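Local atomic coordinates of 1-pyrroline-5-carboxylate dehydrogenase (Thermus thermophilus, PDB entry 1UZB), a protein that probably oxidises the semialdehyde form of 1-pyrroline-5-carboxylate to glutamate with a nicotinamide cofactor, the second step of proline breakdown. Residues Lys380-Leu385 and Lys410-Gln415; Gly333-Val338 and Phe404-Pro409. One frame throughout, in Å; residues are numbered along the deposited sequence. Where two conformers were deposited one is given.

Contact 1: Lys380-Leu385 and Lys410-Gln415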
# COMPACT_ATOMS: atom_id res chain seq x y z
N LYS A 380 -46.77 10.32 -34.94
CA LYS A 380 -47.38 9.93 -36.20
C LYS A 380 -47.20 10.99 -37.29
O LYS A 380 -47.25 10.67 -38.48
CB LYS A 380 -48.87 9.65 -36.01
CG LYS A 380 -49.16 8.36 -35.26
CD LYS A 380 -50.66 8.18 -35.05
CE LYS A 380 -50.98 6.86 -34.36
NZ LYS A 380 -52.44 6.74 -34.11
N ASN A 381 -46.99 12.23 -36.88
CA ASN A 381 -46.80 13.32 -37.83
C ASN A 381 -45.33 13.72 -37.95
O ASN A 381 -45.00 14.71 -38.61
CB ASN A 381 -47.63 14.53 -37.40
CG ASN A 381 -49.13 14.27 -37.49
OD1 ASN A 381 -49.90 14.75 -36.66
ND2 ASN A 381 -49.53 13.51 -38.50
N GLU A 382 -44.45 12.94 -37.33
CA GLU A 382 -43.02 13.22 -37.38
C GLU A 382 -42.25 12.08 -38.04
O GLU A 382 -41.35 12.30 -38.85
CB GLU A 382 -42.46 13.47 -35.98
CG GLU A 382 -43.07 14.67 -35.27
CD GLU A 382 -42.34 15.02 -33.99
OE1 GLU A 382 -42.05 14.10 -33.19
OE2 GLU A 382 -42.05 16.22 -33.78
N GLY A 383 -42.61 10.85 -37.70
CA GLY A 383 -41.95 9.69 -38.28
C GLY A 383 -42.96 8.70 -38.84
O GLY A 383 -44.12 9.05 -39.03
N GLN A 384 -42.51 7.48 -39.10
CA GLN A 384 -43.39 6.45 -39.64
C GLN A 384 -43.68 5.37 -38.60
O GLN A 384 -42.77 4.66 -38.16
CB GLN A 384 -42.76 5.80 -40.87
CG GLN A 384 -43.65 4.74 -41.53
CD GLN A 384 -42.90 3.84 -42.49
OE1 GLN A 384 -43.50 3.02 -43.18
NE2 GLN A 384 -41.58 3.98 -42.53
N LEU A 385 -44.94 5.24 -38.20
CA LEU A 385 -45.33 4.23 -37.23
C LEU A 385 -45.25 2.86 -37.90
O LEU A 385 -45.90 2.64 -38.92
CB LEU A 385 -46.75 4.49 -36.74
CG LEU A 385 -47.30 3.51 -35.69
CD1 LEU A 385 -46.49 3.63 -34.41
CD2 LEU A 385 -48.77 3.81 -35.44
N LYS A 410 -34.22 15.80 -34.99
CA LYS A 410 -34.75 16.90 -34.20
C LYS A 410 -36.26 16.86 -33.95
O LYS A 410 -36.83 17.82 -33.43
CB LYS A 410 -34.34 18.23 -34.84
CG LYS A 410 -32.83 18.45 -34.86
CD LYS A 410 -32.46 19.81 -35.41
CE LYS A 410 -30.95 19.99 -35.47
NZ LYS A 410 -30.32 19.90 -34.12
N ALA A 411 -36.90 15.76 -34.31
CA ALA A 411 -38.34 15.61 -34.09
C ALA A 411 -38.58 15.57 -32.59
O ALA A 411 -37.70 15.17 -31.82
CB ALA A 411 -38.83 14.33 -34.72
N ARG A 412 -39.77 15.99 -32.15
CA ARG A 412 -40.06 15.97 -30.73
C ARG A 412 -39.89 14.58 -30.12
O ARG A 412 -39.37 14.45 -29.01
CB ARG A 412 -41.48 16.49 -30.47
CG ARG A 412 -41.68 17.94 -30.88
CD ARG A 412 -43.04 18.44 -30.42
NE ARG A 412 -43.16 18.40 -28.97
CZ ARG A 412 -44.31 18.57 -28.31
NH1 ARG A 412 -44.33 18.51 -26.99
NH2 ARG A 412 -45.43 18.79 -28.98
N ILE A 413 -40.32 13.53 -30.83
CA ILE A 413 -40.19 12.19 -30.29
C ILE A 413 -38.74 11.70 -30.26
O ILE A 413 -38.45 10.64 -29.71
CB ILE A 413 -41.05 11.14 -31.04
CG1 ILE A 413 -40.68 11.09 -32.52
CG2 ILE A 413 -42.53 11.47 -30.85
CD1 ILE A 413 -41.24 9.87 -33.23
N ALA A 414 -37.83 12.47 -30.86
CA ALA A 414 -36.41 12.10 -30.87
C ALA A 414 -35.62 13.00 -29.92
O ALA A 414 -34.41 12.86 -29.78
CB ALA A 414 -35.84 12.21 -32.28
N GLN A 415 -36.32 13.92 -29.25
CA GLN A 415 -35.67 14.86 -28.34
C GLN A 415 -36.26 14.89 -26.93
O GLN A 415 -35.54 15.13 -25.96
CB GLN A 415 -35.77 16.28 -28.92
CG GLN A 415 -34.98 16.51 -30.18
CD GLN A 415 -33.49 16.56 -29.92
OE1 GLN A 415 -33.03 17.21 -28.99
NE2 GLN A 415 -32.72 15.87 -30.76

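Contact 2: Gly333-Val338 and Phe404-Pro409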
# COMPACT_ATOMS: atom_id res chain seq x y z
N GLY A 333 -25.82 0.43 -43.31
CA GLY A 333 -25.67 -1.01 -43.45
C GLY A 333 -26.38 -1.85 -42.39
O GLY A 333 -26.66 -3.03 -42.61
N ALA A 334 -26.67 -1.25 -41.24
CA ALA A 334 -27.34 -1.96 -40.16
C ALA A 334 -28.84 -1.73 -40.10
O ALA A 334 -29.56 -2.47 -39.43
CB ALA A 334 -26.71 -1.56 -38.83
N TYR A 335 -29.32 -0.72 -40.82
CA TYR A 335 -30.74 -0.37 -40.79
C TYR A 335 -31.74 -1.50 -41.00
O TYR A 335 -32.50 -1.84 -40.10
CB TYR A 335 -31.04 0.75 -41.78
CG TYR A 335 -32.47 1.23 -41.71
CD1 TYR A 335 -32.92 1.98 -40.63
CD2 TYR A 335 -33.38 0.90 -42.71
CE1 TYR A 335 -34.26 2.39 -40.54
CE2 TYR A 335 -34.71 1.30 -42.63
CZ TYR A 335 -35.14 2.04 -41.55
OH TYR A 335 -36.46 2.43 -41.47
N GLU A 336 -31.76 -2.07 -42.20
CA GLU A 336 -32.71 -3.13 -42.50
C GLU A 336 -32.54 -4.37 -41.62
O GLU A 336 -33.49 -4.85 -41.01
CB GLU A 336 -32.62 -3.52 -43.98
CG GLU A 336 -33.73 -4.45 -44.47
CD GLU A 336 -33.62 -5.85 -43.90
OE1 GLU A 336 -32.56 -6.48 -44.07
OE2 GLU A 336 -34.61 -6.32 -43.30
N PRO A 337 -31.31 -4.90 -41.53
CA PRO A 337 -31.10 -6.09 -40.69
C PRO A 337 -31.51 -5.95 -39.23
O PRO A 337 -32.16 -6.83 -38.67
CB PRO A 337 -29.59 -6.36 -40.85
CG PRO A 337 -29.28 -5.80 -42.19
CD PRO A 337 -30.04 -4.50 -42.17
N VAL A 338 -31.14 -4.84 -38.61
CA VAL A 338 -31.46 -4.64 -37.21
C VAL A 338 -32.93 -4.29 -36.98
O VAL A 338 -33.56 -4.83 -36.08
CB VAL A 338 -30.57 -3.54 -36.58
CG1 VAL A 338 -30.95 -3.33 -35.12
CG2 VAL A 338 -29.11 -3.96 -36.68
N PHE A 404 -41.36 3.80 -34.11
CA PHE A 404 -41.46 4.77 -35.19
C PHE A 404 -40.11 4.69 -35.90
O PHE A 404 -39.08 4.55 -35.25
CB PHE A 404 -41.62 6.20 -34.68
CG PHE A 404 -42.99 6.51 -34.13
CD1 PHE A 404 -43.24 6.42 -32.77
CD2 PHE A 404 -44.01 6.93 -34.98
CE1 PHE A 404 -44.50 6.74 -32.25
CE2 PHE A 404 -45.27 7.25 -34.47
CZ PHE A 404 -45.52 7.15 -33.10
N THR A 405 -40.11 4.77 -37.23
CA THR A 405 -38.85 4.73 -37.95
C THR A 405 -38.71 5.94 -38.88
O THR A 405 -39.66 6.72 -39.04
CB THR A 405 -38.66 3.41 -38.72
OG1 THR A 405 -37.30 3.31 -39.14
CG2 THR A 405 -39.58 3.34 -39.92
N GLU A 406 -37.53 6.09 -39.47
CA GLU A 406 -37.23 7.22 -40.35
C GLU A 406 -37.54 8.51 -39.59
O GLU A 406 -38.03 9.49 -40.16
CB GLU A 406 -38.04 7.15 -41.65
CG GLU A 406 -37.73 5.96 -42.57
CD GLU A 406 -36.34 6.01 -43.21
OE1 GLU A 406 -35.70 7.08 -43.21
OE2 GLU A 406 -35.90 4.96 -43.73
N VAL A 407 -37.25 8.51 -38.30
CA VAL A 407 -37.51 9.67 -37.46
C VAL A 407 -36.43 10.74 -37.59
O VAL A 407 -35.24 10.45 -37.49
CB VAL A 407 -37.61 9.26 -35.97
CG1 VAL A 407 -37.93 10.48 -35.12
CG2 VAL A 407 -38.67 8.19 -35.79
N PRO A 408 -36.84 12.00 -37.83
CA PRO A 408 -35.85 13.07 -37.95
C PRO A 408 -35.17 13.27 -36.60
O PRO A 408 -35.84 13.27 -35.56
CB PRO A 408 -36.69 14.28 -38.35
CG PRO A 408 -37.82 13.66 -39.12
CD PRO A 408 -38.17 12.46 -38.26
N PRO A 409 -33.84 13.45 -36.58
CA PRO A 409 -33.12 13.64 -35.32
C PRO A 409 -33.67 14.74 -34.41
O PRO A 409 -33.59 14.63 -33.19
CB PRO A 409 -31.70 13.93 -35.77
CG PRO A 409 -31.58 13.13 -37.04
CD PRO A 409 -32.91 13.41 -37.72
O HOH W 1 -37.42 2.95 -43.92

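Contact 1: Lys380-Leu385 and Lys410-Gln415
Glu382 sets its CG opposite the carbonyl carbon (chi1 -62°) and then runs extended, which carries its carboxylate over to the backbone of Arg412 and Ile413. Each oxygen takes one amide: Ile413 N donates to Glu382 OE1 at 3.0 Å, on the syn lone pair, and Arg412 N to Glu382 OE2 at 2.8 Å, also on the syn side but 27° out of the carboxylate plane. A glutamate suits this place because it has two acceptors side by side for two successive N-H groups, and the double grip fixes how the carboxylate is turned. The amides belong to a turn closed by Ala414 N to Ala411 O, in the loop between strands 402-405 and 422-428 of the aldehyde dehydrogenase catalytic domain; this loop runs on into the family motif that in relatives touches the nicotinamide ribose. Small and nonpolar, Ala411 brings CB to 3.7 Å from Glu382 CD. Ile413 places CG1 and CG2 beside Glu382 OE1, with CG1 3.4 Å away, and also packs on Phe404. Arg412 lays CB and CG against OE2, yet its guanidinium stands perpendicular to the carboxylate and pairs instead with Glu416, so Glu382 probably feels its charge only at a distance.

Contact 2: Gly333-Val338 and Phe404-Pro409
Tyr335 reaches out from helix 332-346 and meets Thr405 at the edge of its ring: Thr405 OG1 lies in the ring plane, 2.6 Å from Tyr335 OH, in a short hydrogen bond for which either hydroxyl may be the donor. The two side chains cross obliquely. Both torsions serve the meeting, since Tyr335 CG (chi1 -175°) and Thr405 OG1 (chi1 -167°) each stand opposite their own backbone N. Thr405 CG2 also lies 3.6 Å from Tyr335 OH, a van der Waals contact of a methyl with a polar atom. Glu406 comes in at about a right angle to the tyrosine, its carboxylate turned 57° from the ring. A water links them, lying 2.7 Å from Tyr335 OH and donating to Glu406 OE2, an oxygen that also forms a salt bridge with Arg427. The phenol thus spans a gap between backbones too wide for a shorter polar residue. A phenylalanine in place of Tyr335 would probably leave Thr405 OG1 and the bridging water without their partner on the helix. Tyr335 also packs on Arg427 of strand 422-428, and the whole is a polar join between a flanking helix and the end of a sheet strand in an alpha/beta, Rossmann-like catalytic domain.

Overall arrangement
Contacts 1 and 2 have centres about 13 Å apart and alternate along the chain, 333-338 and 380-385 coming before 404-409 and 410-415, the last two continuous. Strands 384-387 and 402-405 join them as antiparallel neighbours at one side of the seven-stranded sheet, where Gln384 O and Thr405 N are 2.8 Å apart, probably hydrogen-bonded. Beyond the strands, Pro408 CD packs 3.2 Å from Glu382 O, and Gln415 NE2 probably bonds to Pro409 O at 2.9 Å. Thus contact 2 ties the start of the 404-415 run to a helix, while contact 1 secures its later part, nearer the cofactor-binding motif inferred from relatives. Both centres lie far from the chain's centre, about 27 and 30 Å respectively.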